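Putative periplasmic protein (Wolinella succinogenes, PDB 3KN3) probably serves as the periplasmic solute-binding component of an ABC-type transporter, perhaps for tungstate, and has been found with glutathione in its ligand site. Local coordinates at residues D22-A27 and A235-F240; N45-G50 and V58-P63; D77-M82 and D226-E231; I205-P210 and K219-F224. One frame throughout, in Å; residues are numbered along the deposited sequence.

All four contacts lie in the lobe that holds both chain ends, and all pack apolar groups. Contacts 2, 3 and 4 are buried layers of helix on sheet: contact 2 sets helix 43-51 on strand 57-60, while contacts 3 and 4 set successive turns of helix 218-229 on the neighbouring strands 78-82 and 202-208. Contact 4 combines a pair of alanines with an isoleucine packed on a phenylalanine; methyls of branched side chains do the work in contacts 2 and 3, and an arginine beside contact 3 also binds an acetate. Contact 1 joins helix to helix, partly buried, with a valine and the last modelled residue, a phenylalanine, at the surface. It touches contact 3 through Leu24, Trp227 and Ile228.

Contact 1. Residues D22-A27 and A235-F240; sequences DVLAPA and AEIANF
Val23 lays one methyl over a face of the Phe240 ring, and beneath this pair Leu24 meets Ile237 through the ends of their chains. With chi1 at 179°, Val23 holds CG1 opposite its own backbone nitrogen and directs that branch at the aromatic ring. The methyl stands above the outer part of the ring, 4.1 Å from CZ of Phe240, so this is a CH-to-face approach shifted toward the far end of the ring; the two side chains run past each other in opposite directions. On the other face of Phe240 lies a backbone oxygen, O of Ile237, 3.2 Å above the ring plane and displaced toward the rim. The ring is therefore sandwiched between a valine methyl and the last turn of its own helix. The helix in question, 231-238, closes the modelled chain and packs against helix 20-32, so that in this two-lobed periplasmic binding protein fold the carboxyl end returns to the lobe in which the chain starts. Deeper in, the contact is looser: CD2 of Leu24 lies 4.5 Å from CD1 of Ile237, methyl toward methyl. Leu24 also rests on Ile228 of helix 218-229, which ties this buried side to the preceding helix, whereas Val23 and Phe240 sit at the exposed margin. Just before Phe240 the chain leaves the helix, with Asn239 N bonded to Glu236 O at 3.1 Å.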
loop_
_atom_site.group_PDB
_atom_site.type_symbol
_atom_site.label_atom_id
_atom_site.label_comp_id
_atom_site.label_asym_id
_atom_site.label_seq_id
_atom_site.Cartn_x
_atom_site.Cartn_y
_atom_site.Cartn_z
ATOM N N ASP A 22 6.978 12.658 -3.692
ATOM C CA ASP A 22 8.137 13.334 -4.255
ATOM C C ASP A 22 8.243 13.076 -5.742
ATOM O O ASP A 22 8.926 13.796 -6.454
ATOM C CB ASP A 22 9.398 12.862 -3.545
ATOM C CG ASP A 22 9.335 13.119 -2.059
ATOM O OD1 ASP A 22 8.919 12.204 -1.315
ATOM O OD2 ASP A 22 9.657 14.253 -1.641
ATOM N N VAL A 23 7.561 12.036 -6.208
ATOM C CA VAL A 23 7.486 11.778 -7.625
ATOM C C VAL A 23 6.373 12.636 -8.243
ATOM O O VAL A 23 6.601 13.343 -9.225
ATOM C CB VAL A 23 7.221 10.309 -7.905
ATOM C CG1 VAL A 23 7.115 10.081 -9.401
ATOM C CG2 VAL A 23 8.327 9.442 -7.302
ATOM N N LEU A 24 5.180 12.576 -7.650
ATOM C CA LEU A 24 4.014 13.306 -8.143
ATOM C C LEU A 24 4.184 14.829 -8.138
ATOM O O LEU A 24 3.796 15.491 -9.082
ATOM C CB LEU A 24 2.771 12.903 -7.354
ATOM C CG LEU A 24 2.423 11.415 -7.487
ATOM C CD1 LEU A 24 1.290 11.000 -6.566
ATOM C CD2 LEU A 24 2.075 11.099 -8.933
ATOM N N ALA A 25 4.797 15.375 -7.092
ATOM C CA ALA A 25 4.859 16.831 -6.923
ATOM C C ALA A 25 5.590 17.595 -8.037
ATOM O O ALA A 25 5.071 18.582 -8.549
ATOM C CB ALA A 25 5.412 17.207 -5.551
ATOM N N PRO A 26 6.798 17.149 -8.412
ATOM C CA PRO A 26 7.486 17.843 -9.506
ATOM C C PRO A 26 6.712 17.716 -10.817
ATOM O O PRO A 26 6.632 18.677 -11.585
ATOM C CB PRO A 26 8.823 17.101 -9.609
ATOM C CG PRO A 26 8.979 16.402 -8.302
ATOM C CD PRO A 26 7.595 16.031 -7.888
ATOM N N ALA A 27 6.139 16.545 -11.069
ATOM C CA ALA A 27 5.367 16.359 -12.294
ATOM C C ALA A 27 4.128 17.259 -12.322
ATOM O O ALA A 27 3.755 17.774 -13.374
ATOM C CB ALA A 27 4.976 14.907 -12.466
ATOM N N ALA A 235 -1.439 6.181 -17.282
ATOM C CA ALA A 235 -0.384 5.462 -17.993
ATOM C C ALA A 235 1.013 5.784 -17.452
ATOM O O ALA A 235 1.891 4.925 -17.408
ATOM C CB ALA A 235 -0.457 5.762 -19.482
ATOM N N GLU A 236 1.219 7.028 -17.046
ATOM C CA GLU A 236 2.514 7.437 -16.539
ATOM C C GLU A 236 2.808 6.738 -15.223
ATOM O O GLU A 236 3.905 6.234 -15.015
ATOM C CB GLU A 236 2.539 8.948 -16.354
ATOM C CG GLU A 236 3.915 9.528 -16.156
ATOM C CD GLU A 236 3.995 10.982 -16.601
ATOM O OE1 GLU A 236 3.511 11.291 -17.720
ATOM O OE2 GLU A 236 4.544 11.809 -15.832
ATOM N N ILE A 237 1.810 6.704 -14.346
ATOM C CA ILE A 237 1.947 6.105 -13.017
ATOM C C ILE A 237 2.198 4.606 -13.078
ATOM O O ILE A 237 3.058 4.078 -12.361
ATOM C CB ILE A 237 0.704 6.361 -12.136
ATOM C CG1 ILE A 237 0.703 7.816 -11.646
ATOM C CG2 ILE A 237 0.659 5.360 -10.954
ATOM C CD1 ILE A 237 -0.624 8.290 -11.087
ATOM N N ALA A 238 1.440 3.925 -13.933
ATOM C CA ALA A 238 1.608 2.489 -14.118
ATOM C C ALA A 238 3.060 2.148 -14.447
ATOM O O ALA A 238 3.514 1.039 -14.184
ATOM C CB ALA A 238 0.672 1.972 -15.210
ATOM N N ASN A 239 3.788 3.112 -15.004
ATOM C CA ASN A 239 5.148 2.869 -15.467
ATOM C C ASN A 239 6.245 3.350 -14.527
ATOM O O ASN A 239 7.282 3.837 -14.974
ATOM C CB ASN A 239 5.355 3.479 -16.854
ATOM C CG ASN A 239 4.917 2.550 -17.967
ATOM O OD1 ASN A 239 4.961 1.324 -17.823
ATOM N ND2 ASN A 239 4.493 3.127 -19.091
ATOM N N PHE A 240 6.022 3.205 -13.227
ATOM C CA PHE A 240 7.046 3.561 -12.255
ATOM C C PHE A 240 7.839 2.339 -11.824
ATOM O O PHE A 240 8.947 2.472 -11.319
ATOM C CB PHE A 240 6.432 4.242 -11.031
ATOM C CG PHE A 240 5.790 5.563 -11.333
ATOM C CD1 PHE A 240 6.103 6.252 -12.495
ATOM C CD2 PHE A 240 4.880 6.124 -10.452
ATOM C CE1 PHE A 240 5.514 7.472 -12.773
ATOM C CE2 PHE A 240 4.290 7.342 -10.723
ATOM C CZ PHE A 240 4.607 8.017 -11.885
#

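Contact 2. Residues N45-G50 and V58-P63; sequences NALKLG and VFVHAP
This is the packing of a crossover helix on a strand of its own beta-alpha-beta unit: Ala46, Leu47 and Gly50 of helix 43-51 sit on Val58 and Val60 of strand 57-60. Strands 35-41 and 57-60 flank strand 6-12, all parallel, and the helix carries the chain from one to the other. As such a unit requires, helix and strand run nearly antiparallel, their short axes at 161° and 8.3 Å apart. Val58 is wedged in closest. Its CG1 touches CD2 of Leu47 at 3.6 Å, while CG2 presses on the helix backbone, 3.3 Å from O of Ala46. That tight fit goes with a chi1 of 133° for Val58, well away from a staggered position. Gly50, one turn on from Ala46, lets Val58 lie close: CG2 of Val58 is 4.2 Å from Gly50 N. Val60 takes the next place along the strand. Its CG1 lies opposite its carbonyl carbon (chi1 -63°) and fits between two helix groups, 4.0 Å from CB of Ala46 and 4.1 Å from CD2 of Leu47. Leu47 thus reaches both valines with a single methyl, its chain running across each at about a right angle. Just beyond Val60, His61 belongs to the glutathione-binding site and stacks on Tyr203. Phe59 points to the other side of the sheet, toward helix 20-32, while helix 63-72 flanks the valines through Tyr69 and Glu66, and strand 202-208 pairs antiparallel with strand 57-60.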
loop_
_atom_site.group_PDB
_atom_site.type_symbol
_atom_site.label_atom_id
_atom_site.label_comp_id
_atom_site.label_asym_id
_atom_site.label_seq_id
_atom_site.Cartn_x
_atom_site.Cartn_y
_atom_site.Cartn_z
ATOM N N ASN A 45 -4.762 11.158 12.496
ATOM C CA ASN A 45 -4.468 12.593 12.447
ATOM C C ASN A 45 -4.520 13.187 11.027
ATOM O O ASN A 45 -4.904 14.341 10.857
ATOM C CB ASN A 45 -3.123 12.893 13.120
ATOM C CG ASN A 45 -3.204 12.838 14.645
ATOM O OD1 ASN A 45 -2.216 12.554 15.310
ATOM N ND2 ASN A 45 -4.383 13.122 15.199
ATOM N N ALA A 46 -4.135 12.400 10.019
ATOM C CA ALA A 46 -4.236 12.852 8.633
ATOM C C ALA A 46 -5.701 13.095 8.302
ATOM O O ALA A 46 -6.056 14.143 7.759
ATOM C CB ALA A 46 -3.618 11.852 7.664
ATOM N N LEU A 47 -6.554 12.136 8.658
ATOM C CA LEU A 47 -7.986 12.302 8.446
ATOM C C LEU A 47 -8.558 13.431 9.296
ATOM O O LEU A 47 -9.369 14.231 8.812
ATOM C CB LEU A 47 -8.730 11.003 8.713
ATOM C CG LEU A 47 -8.222 9.860 7.833
ATOM C CD1 LEU A 47 -8.880 8.578 8.273
ATOM C CD2 LEU A 47 -8.479 10.125 6.329
ATOM N N LYS A 48 -8.118 13.512 10.549
ATOM C CA LYS A 48 -8.612 14.546 11.447
ATOM C C LYS A 48 -8.296 15.935 10.867
ATOM O O LYS A 48 -9.053 16.876 11.059
ATOM C CB LYS A 48 -8.073 14.359 12.871
ATOM C CG LYS A 48 -8.920 15.018 13.955
ATOM C CD LYS A 48 -8.574 14.499 15.353
ATOM C CE LYS A 48 -7.124 14.815 15.750
ATOM N NZ LYS A 48 -6.796 14.481 17.179
ATOM N N LEU A 49 -7.210 16.033 10.109
ATOM C CA LEU A 49 -6.808 17.315 9.539
ATOM C C LEU A 49 -7.810 17.759 8.479
ATOM O O LEU A 49 -8.142 18.944 8.377
ATOM C CB LEU A 49 -5.387 17.257 8.973
ATOM C CG LEU A 49 -4.257 17.450 9.987
ATOM C CD1 LEU A 49 -2.906 17.044 9.411
ATOM C CD2 LEU A 49 -4.227 18.906 10.414
ATOM N N GLY A 50 -8.303 16.797 7.712
ATOM C CA GLY A 50 -9.353 17.068 6.760
ATOM C C GLY A 50 -10.673 17.335 7.460
ATOM O O GLY A 50 -11.489 18.132 7.001
ATOM N N VAL A 58 -6.593 14.881 1.377
ATOM C CA VAL A 58 -6.116 13.887 2.311
ATOM C C VAL A 58 -5.594 12.701 1.485
ATOM O O VAL A 58 -6.152 12.371 0.436
ATOM C CB VAL A 58 -7.277 13.493 3.267
ATOM C CG1 VAL A 58 -7.384 12.015 3.414
ATOM C CG2 VAL A 58 -7.119 14.183 4.618
ATOM N N PHE A 59 -4.504 12.086 1.924
ATOM C CA PHE A 59 -3.855 11.062 1.114
ATOM C C PHE A 59 -3.366 9.923 1.985
ATOM O O PHE A 59 -2.328 10.034 2.635
ATOM C CB PHE A 59 -2.686 11.664 0.357
ATOM C CG PHE A 59 -2.153 10.795 -0.732
ATOM C CD1 PHE A 59 -2.993 9.961 -1.448
ATOM C CD2 PHE A 59 -0.808 10.819 -1.058
ATOM C CE1 PHE A 59 -2.496 9.157 -2.488
ATOM C CE2 PHE A 59 -0.302 10.022 -2.087
ATOM C CZ PHE A 59 -1.153 9.194 -2.809
ATOM N N VAL A 60 -4.113 8.825 1.993
ATOM C CA VAL A 60 -3.894 7.781 2.982
ATOM C C VAL A 60 -3.902 6.374 2.393
ATOM O O VAL A 60 -3.997 6.172 1.172
ATOM C CB VAL A 60 -4.933 7.864 4.129
ATOM C CG1 VAL A 60 -4.797 9.192 4.892
ATOM C CG2 VAL A 60 -6.365 7.683 3.589
ATOM N N HIS A 61 -3.814 5.398 3.284
ATOM C CA HIS A 61 -3.501 4.045 2.889
ATOM C C HIS A 61 -4.194 3.093 3.837
ATOM O O HIS A 61 -3.549 2.247 4.445
ATOM C CB HIS A 61 -1.986 3.861 2.956
ATOM C CG HIS A 61 -1.498 2.560 2.394
ATOM N ND1 HIS A 61 -0.800 1.643 3.145
ATOM C CD2 HIS A 61 -1.598 2.037 1.148
ATOM C CE1 HIS A 61 -0.490 0.601 2.388
ATOM N NE2 HIS A 61 -0.966 0.815 1.176
ATOM N N ALA A 62 -5.506 3.249 3.980
ATOM C CA ALA A 62 -6.287 2.381 4.863
ATOM C C ALA A 62 -7.751 2.336 4.439
ATOM O O ALA A 62 -8.561 3.134 4.901
ATOM C CB ALA A 62 -6.160 2.836 6.318
ATOM N N PRO A 63 -8.094 1.397 3.554
ATOM C CA PRO A 63 -9.430 1.417 2.939
ATOM C C PRO A 63 -10.569 1.349 3.949
ATOM O O PRO A 63 -11.597 1.982 3.731
ATOM C CB PRO A 63 -9.415 0.191 2.020
ATOM C CG PRO A 63 -7.950 -0.005 1.699
ATOM C CD PRO A 63 -7.227 0.353 2.975
#

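Contact 3. Residues D77-M82 and D226-E231. With ACY (acetic acid), chain F.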
loop_
_atom_site.group_PDB
_atom_site.type_symbol
_atom_site.label_atom_id
_atom_site.label_comp_id
_atom_site.label_asym_id
_atom_site.label_seq_id
_atom_site.Cartn_x
_atom_site.Cartn_y
_atom_site.Cartn_z
ATOM N N ASP A 77 -14.905 12.234 -3.441
ATOM C CA ASP A 77 -14.091 12.006 -4.640
ATOM C C ASP A 77 -12.919 11.068 -4.398
ATOM O O ASP A 77 -11.847 11.218 -4.988
ATOM C CB ASP A 77 -13.613 13.333 -5.230
ATOM C CG ASP A 77 -14.764 14.222 -5.661
ATOM O OD1 ASP A 77 -14.578 15.454 -5.735
ATOM O OD2 ASP A 77 -15.866 13.692 -5.914
ATOM N N ARG A 78 -13.144 10.089 -3.532
ATOM C CA ARG A 78 -12.148 9.065 -3.234
ATOM C C ARG A 78 -11.579 8.485 -4.536
ATOM O O ARG A 78 -12.319 8.044 -5.405
ATOM C CB ARG A 78 -12.776 8.001 -2.321
ATOM C CG ARG A 78 -12.287 6.587 -2.516
ATOM C CD ARG A 78 -11.039 6.284 -1.712
ATOM N NE ARG A 78 -11.209 5.087 -0.893
ATOM C CZ ARG A 78 -10.961 3.851 -1.313
ATOM N NH1 ARG A 78 -10.530 3.631 -2.550
ATOM N NH2 ARG A 78 -11.146 2.833 -0.490
ATOM N N THR A 79 -10.259 8.515 -4.660
ATOM C CA THR A 79 -9.571 8.241 -5.914
ATOM C C THR A 79 -8.281 7.455 -5.645
ATOM O O THR A 79 -7.345 7.982 -5.056
ATOM C CB THR A 79 -9.214 9.581 -6.624
ATOM O OG1 THR A 79 -10.411 10.252 -7.044
ATOM C CG2 THR A 79 -8.281 9.364 -7.818
ATOM N N PRO A 80 -8.226 6.179 -6.066
ATOM C CA PRO A 80 -7.038 5.365 -5.781
ATOM C C PRO A 80 -5.851 5.634 -6.697
ATOM O O PRO A 80 -6.021 5.877 -7.893
ATOM C CB PRO A 80 -7.536 3.935 -5.998
ATOM C CG PRO A 80 -9.026 4.025 -5.929
ATOM C CD PRO A 80 -9.345 5.352 -6.538
ATOM N N VAL A 81 -4.654 5.587 -6.117
ATOM C CA VAL A 81 -3.418 5.621 -6.882
ATOM C C VAL A 81 -2.661 4.336 -6.589
ATOM O O VAL A 81 -2.322 4.051 -5.447
ATOM C CB VAL A 81 -2.532 6.813 -6.493
ATOM C CG1 VAL A 81 -1.200 6.772 -7.259
ATOM C CG2 VAL A 81 -3.271 8.124 -6.713
HETATM N N MSE A 82 -2.403 3.546 -7.614
HETATM C CA MSE A 82 -1.847 2.234 -7.360
HETATM C C MSE A 82 -0.342 2.314 -7.406
HETATM O O MSE A 82 0.223 2.968 -8.279
HETATM C CB MSE A 82 -2.364 1.225 -8.364
HETATM C CG MSE A 82 -1.591 1.221 -9.644
HETATM SE SE MSE A 82 -1.408 -0.597 -10.290
HETATM C CE MSE A 82 -3.290 -1.007 -10.560
ATOM N N ASP A 226 -8.225 15.251 -10.872
ATOM C CA ASP A 226 -8.455 15.032 -12.295
ATOM C C ASP A 226 -7.125 14.742 -12.999
ATOM O O ASP A 226 -7.040 13.891 -13.880
ATOM C CB ASP A 226 -9.152 16.235 -12.934
ATOM C CG ASP A 226 -10.594 16.415 -12.459
ATOM O OD1 ASP A 226 -11.151 15.486 -11.838
ATOM O OD2 ASP A 226 -11.176 17.495 -12.724
ATOM N N TRP A 227 -6.078 15.448 -12.592
ATOM C CA TRP A 227 -4.755 15.256 -13.182
ATOM C C TRP A 227 -4.293 13.807 -12.983
ATOM O O TRP A 227 -3.898 13.130 -13.930
ATOM C CB TRP A 227 -3.782 16.253 -12.556
ATOM C CG TRP A 227 -2.357 16.114 -12.956
ATOM C CD1 TRP A 227 -1.796 16.524 -14.125
ATOM C CD2 TRP A 227 -1.295 15.565 -12.171
ATOM N NE1 TRP A 227 -0.458 16.238 -14.133
ATOM C CE2 TRP A 227 -0.122 15.653 -12.941
ATOM C CE3 TRP A 227 -1.225 14.998 -10.895
ATOM C CZ2 TRP A 227 1.121 15.198 -12.473
ATOM C CZ3 TRP A 227 0.008 14.539 -10.436
ATOM C CH2 TRP A 227 1.160 14.642 -11.225
ATOM N N ILE A 228 -4.380 13.337 -11.745
ATOM C CA ILE A 228 -4.024 11.972 -11.385
ATOM C C ILE A 228 -4.828 10.935 -12.188
ATOM O O ILE A 228 -4.306 9.953 -12.700
ATOM C CB ILE A 228 -4.321 11.761 -9.900
ATOM C CG1 ILE A 228 -3.247 12.441 -9.044
ATOM C CG2 ILE A 228 -4.457 10.285 -9.590
ATOM C CD1 ILE A 228 -1.966 11.657 -8.936
ATOM N N VAL A 229 -6.114 11.185 -12.300
ATOM C CA VAL A 229 -7.023 10.270 -12.946
ATOM C C VAL A 229 -6.878 10.286 -14.477
ATOM O O VAL A 229 -7.267 9.333 -15.149
ATOM C CB VAL A 229 -8.445 10.639 -12.511
ATOM C CG1 VAL A 229 -9.357 10.805 -13.691
ATOM C CG2 VAL A 229 -8.960 9.651 -11.474
ATOM N N SER A 230 -6.288 11.357 -15.017
ATOM C CA SER A 230 -6.120 11.518 -16.469
ATOM C C SER A 230 -5.279 10.409 -17.088
ATOM O O SER A 230 -4.335 9.907 -16.466
ATOM C CB SER A 230 -5.498 12.880 -16.816
ATOM O OG SER A 230 -4.085 12.798 -16.929
ATOM N N GLU A 231 -5.606 10.054 -18.328
ATOM C CA GLU A 231 -4.951 8.927 -18.985
ATOM C C GLU A 231 -3.429 9.077 -18.987
ATOM O O GLU A 231 -2.696 8.141 -18.629
ATOM C CB GLU A 231 -5.484 8.721 -20.409
ATOM C CG GLU A 231 -5.162 7.343 -20.975
ATOM C CD GLU A 231 -5.424 6.226 -19.963
ATOM O OE1 GLU A 231 -6.600 6.022 -19.583
ATOM O OE2 GLU A 231 -4.451 5.555 -19.544
HETATM C C ACY F . -9.764 0.374 -4.348
HETATM O O ACY F . -9.813 0.178 -5.589
HETATM O OXT ACY F . -10.767 0.602 -3.634
HETATM C CH3 ACY F . -8.429 0.341 -3.662
#
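Helix 218-229 covers one face of the sheet here, its last turn setting Ile228 and Val229 on Thr79 and Val81 of strand 78-82. The contact is made by methyls. CG2 of Val81 meets CG2 of Ile228 at 3.8 Å, and CG2 of Thr79 meets CG2 of Val229 at 3.7 Å; in both pairs the side chains cross at about a right angle. Thr79 divides its labour: chi1 of -67° sends its methyl opposite the backbone nitrogen and onto the helix, while OG1 turns back along the chain and donates to O of Asp77 at 2.7 Å, from above the carbonyl plane. A similar local bond finishes the helix, where OG of Ser230 gives its proton to a lone pair of Trp227 O, 3.0 Å away and in the carbonyl plane. Ser230 N grips the same oxygen, so Trp227 O takes two donors as the chain turns into helix 231-238. On the strand's other side Arg78 holds an acetate, probably from the crystallisation liquor: NH1 reaches OXT of the acetate at 3.2 Å with an N-H...O angle of 158°. The guanidinium is also salt-bridged to Glu66 of helix 63-72. Strand 78-82 pairs with strand 202-208; the chain leaves for the other lobe after strand 78-82 and returns by strand 202-208, the paired interlobe crossovers familiar from type II periplasmic binding proteins.

Contact 4. Residues I205-P210 and K219-F224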
loop_
_atom_site.group_PDB
_atom_site.type_symbol
_atom_site.label_atom_id
_atom_site.label_comp_id
_atom_site.label_asym_id
_atom_site.label_seq_id
_atom_site.Cartn_x
_atom_site.Cartn_y
_atom_site.Cartn_z
ATOM N N ILE A 205 -6.560 9.254 -2.483
ATOM C CA ILE A 205 -6.678 10.693 -2.340
ATOM C C ILE A 205 -8.143 10.987 -2.174
ATOM O O ILE A 205 -8.964 10.449 -2.905
ATOM C CB ILE A 205 -6.199 11.434 -3.592
ATOM C CG1 ILE A 205 -4.771 11.041 -3.926
ATOM C CG2 ILE A 205 -6.254 12.949 -3.390
ATOM C CD1 ILE A 205 -4.323 11.564 -5.252
HETATM N N MSE A 206 -8.480 11.815 -1.197
HETATM C CA MSE A 206 -9.841 12.323 -1.077
HETATM C C MSE A 206 -9.803 13.827 -0.879
HETATM O O MSE A 206 -8.906 14.354 -0.212
HETATM C CB MSE A 206 -10.577 11.679 0.096
HETATM C CG MSE A 206 -10.812 10.191 -0.071
HETATM SE SE MSE A 206 -11.343 9.341 1.611
HETATM C CE MSE A 206 -11.832 7.578 0.965
ATOM N N ALA A 207 -10.780 14.508 -1.455
ATOM C CA ALA A 207 -10.919 15.937 -1.280
ATOM C C ALA A 207 -11.659 16.222 -0.003
ATOM O O ALA A 207 -12.542 15.478 0.410
ATOM C CB ALA A 207 -11.650 16.562 -2.449
ATOM N N VAL A 208 -11.280 17.318 0.627
ATOM C CA VAL A 208 -11.996 17.781 1.780
ATOM C C VAL A 208 -13.359 18.289 1.311
ATOM O O VAL A 208 -13.452 19.066 0.367
ATOM C CB VAL A 208 -11.154 18.851 2.552
ATOM C CG1 VAL A 208 -12.038 19.806 3.329
ATOM C CG2 VAL A 208 -10.170 18.152 3.471
ATOM N N ASN A 209 -14.417 17.824 1.959
ATOM C CA ASN A 209 -15.769 18.221 1.596
ATOM C C ASN A 209 -16.012 19.721 1.712
ATOM O O ASN A 209 -16.023 20.261 2.812
ATOM C CB ASN A 209 -16.773 17.484 2.470
ATOM C CG ASN A 209 -18.190 17.635 1.968
ATOM O OD1 ASN A 209 -18.453 18.414 1.049
ATOM N ND2 ASN A 209 -19.114 16.889 2.566
ATOM N N PRO A 210 -16.243 20.395 0.576
ATOM C CA PRO A 210 -16.393 21.860 0.596
ATOM C C PRO A 210 -17.663 22.269 1.346
ATOM O O PRO A 210 -17.756 23.390 1.841
ATOM C CB PRO A 210 -16.530 22.234 -0.891
ATOM C CG PRO A 210 -16.520 20.907 -1.674
ATOM C CD PRO A 210 -16.698 19.797 -0.696
ATOM N N LYS A 219 -11.511 23.592 -5.577
ATOM C CA LYS A 219 -11.072 23.699 -6.953
ATOM C C LYS A 219 -9.695 23.079 -7.124
ATOM O O LYS A 219 -9.505 22.197 -7.966
ATOM C CB LYS A 219 -11.082 25.153 -7.409
ATOM C CG LYS A 219 -12.476 25.607 -7.790
ATOM C CD LYS A 219 -12.521 27.059 -8.227
ATOM C CE LYS A 219 -13.946 27.451 -8.666
ATOM N NZ LYS A 219 -13.952 28.850 -9.156
ATOM N N GLY A 220 -8.749 23.524 -6.298
ATOM C CA GLY A 220 -7.409 22.987 -6.325
ATOM C C GLY A 220 -7.419 21.482 -6.122
ATOM O O GLY A 220 -6.682 20.759 -6.780
ATOM N N ALA A 221 -8.264 21.010 -5.212
ATOM C CA ALA A 221 -8.358 19.581 -4.936
ATOM C C ALA A 221 -8.856 18.791 -6.149
ATOM O O ALA A 221 -8.259 17.781 -6.548
ATOM C CB ALA A 221 -9.257 19.334 -3.715
ATOM N N LYS A 222 -9.956 19.249 -6.741
ATOM C CA LYS A 222 -10.516 18.565 -7.897
ATOM C C LYS A 222 -9.540 18.575 -9.092
ATOM O O LYS A 222 -9.430 17.599 -9.844
ATOM C CB LYS A 222 -11.871 19.178 -8.265
ATOM C CG LYS A 222 -12.436 18.718 -9.577
ATOM C CD LYS A 222 -13.219 17.419 -9.467
ATOM C CE LYS A 222 -13.792 17.026 -10.840
ATOM N NZ LYS A 222 -14.207 18.228 -11.663
ATOM N N GLN A 223 -8.811 19.670 -9.252
ATOM C CA GLN A 223 -7.834 19.748 -10.330
ATOM C C GLN A 223 -6.747 18.685 -10.177
ATOM O O GLN A 223 -6.405 17.976 -11.122
ATOM C CB GLN A 223 -7.211 21.134 -10.382
ATOM C CG GLN A 223 -6.212 21.315 -11.501
ATOM C CD GLN A 223 -5.490 22.657 -11.416
ATOM O OE1 GLN A 223 -6.120 23.711 -11.476
ATOM N NE2 GLN A 223 -4.165 22.616 -11.255
ATOM N N PHE A 224 -6.212 18.566 -8.974
ATOM C CA PHE A 224 -5.189 17.575 -8.711
ATOM C C PHE A 224 -5.708 16.164 -8.937
ATOM O O PHE A 224 -5.027 15.323 -9.516
ATOM C CB PHE A 224 -4.699 17.715 -7.283
ATOM C CG PHE A 224 -3.681 16.704 -6.909
ATOM C CD1 PHE A 224 -2.450 16.688 -7.538
ATOM C CD2 PHE A 224 -3.943 15.774 -5.927
ATOM C CE1 PHE A 224 -1.496 15.758 -7.189
ATOM C CE2 PHE A 224 -2.992 14.843 -5.571
ATOM C CZ PHE A 224 -1.768 14.833 -6.204
#
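Ile205 opens the segment by turning its side chain onto helix 218-229, where it meets Phe224. The long branch does the touching: CG1 lies opposite the carbonyl carbon (chi1 -56°), the chain continues extended, and CD1 comes within 3.6 Å of CE2 of Phe224. The two chains cross at about a right angle, and the methyl reaches the ring obliquely. Phe224 meets it halfway, its CG being opposite the backbone nitrogen at chi1 178°, which carries the ring along the helix to the isoleucine. The ring also has Tyr28 of helix 20-32 as an edge-to-face neighbour. Met206, modelled as selenomethionine, faces the other way, against Tyr69 and Val70 of helix 63-72. So strand 202-208 lies in the middle of an alpha/beta sandwich, the layered architecture of a periplasmic binding protein lobe, with a helix on either face. Ala207 returns to the side of helix 218-229. Here both partners are alanines, CB of Ala207 to CB of Ala221 at 3.9 Å, and their small size allows the backbones to approach, the two CA atoms being 5.8 Å apart. Of the two segments, the backbones come nearest at this pair, one turn of helix before Phe224. Val208 leans on Cys213, the partner of Cys53 in a disulfide. Asn209 then leaves the strand: its OD1 bonds to Lys211 N in an Asx turn and its ND2 to O of Gly73, while Pro210 packs on Tyr218 at the start of the helix.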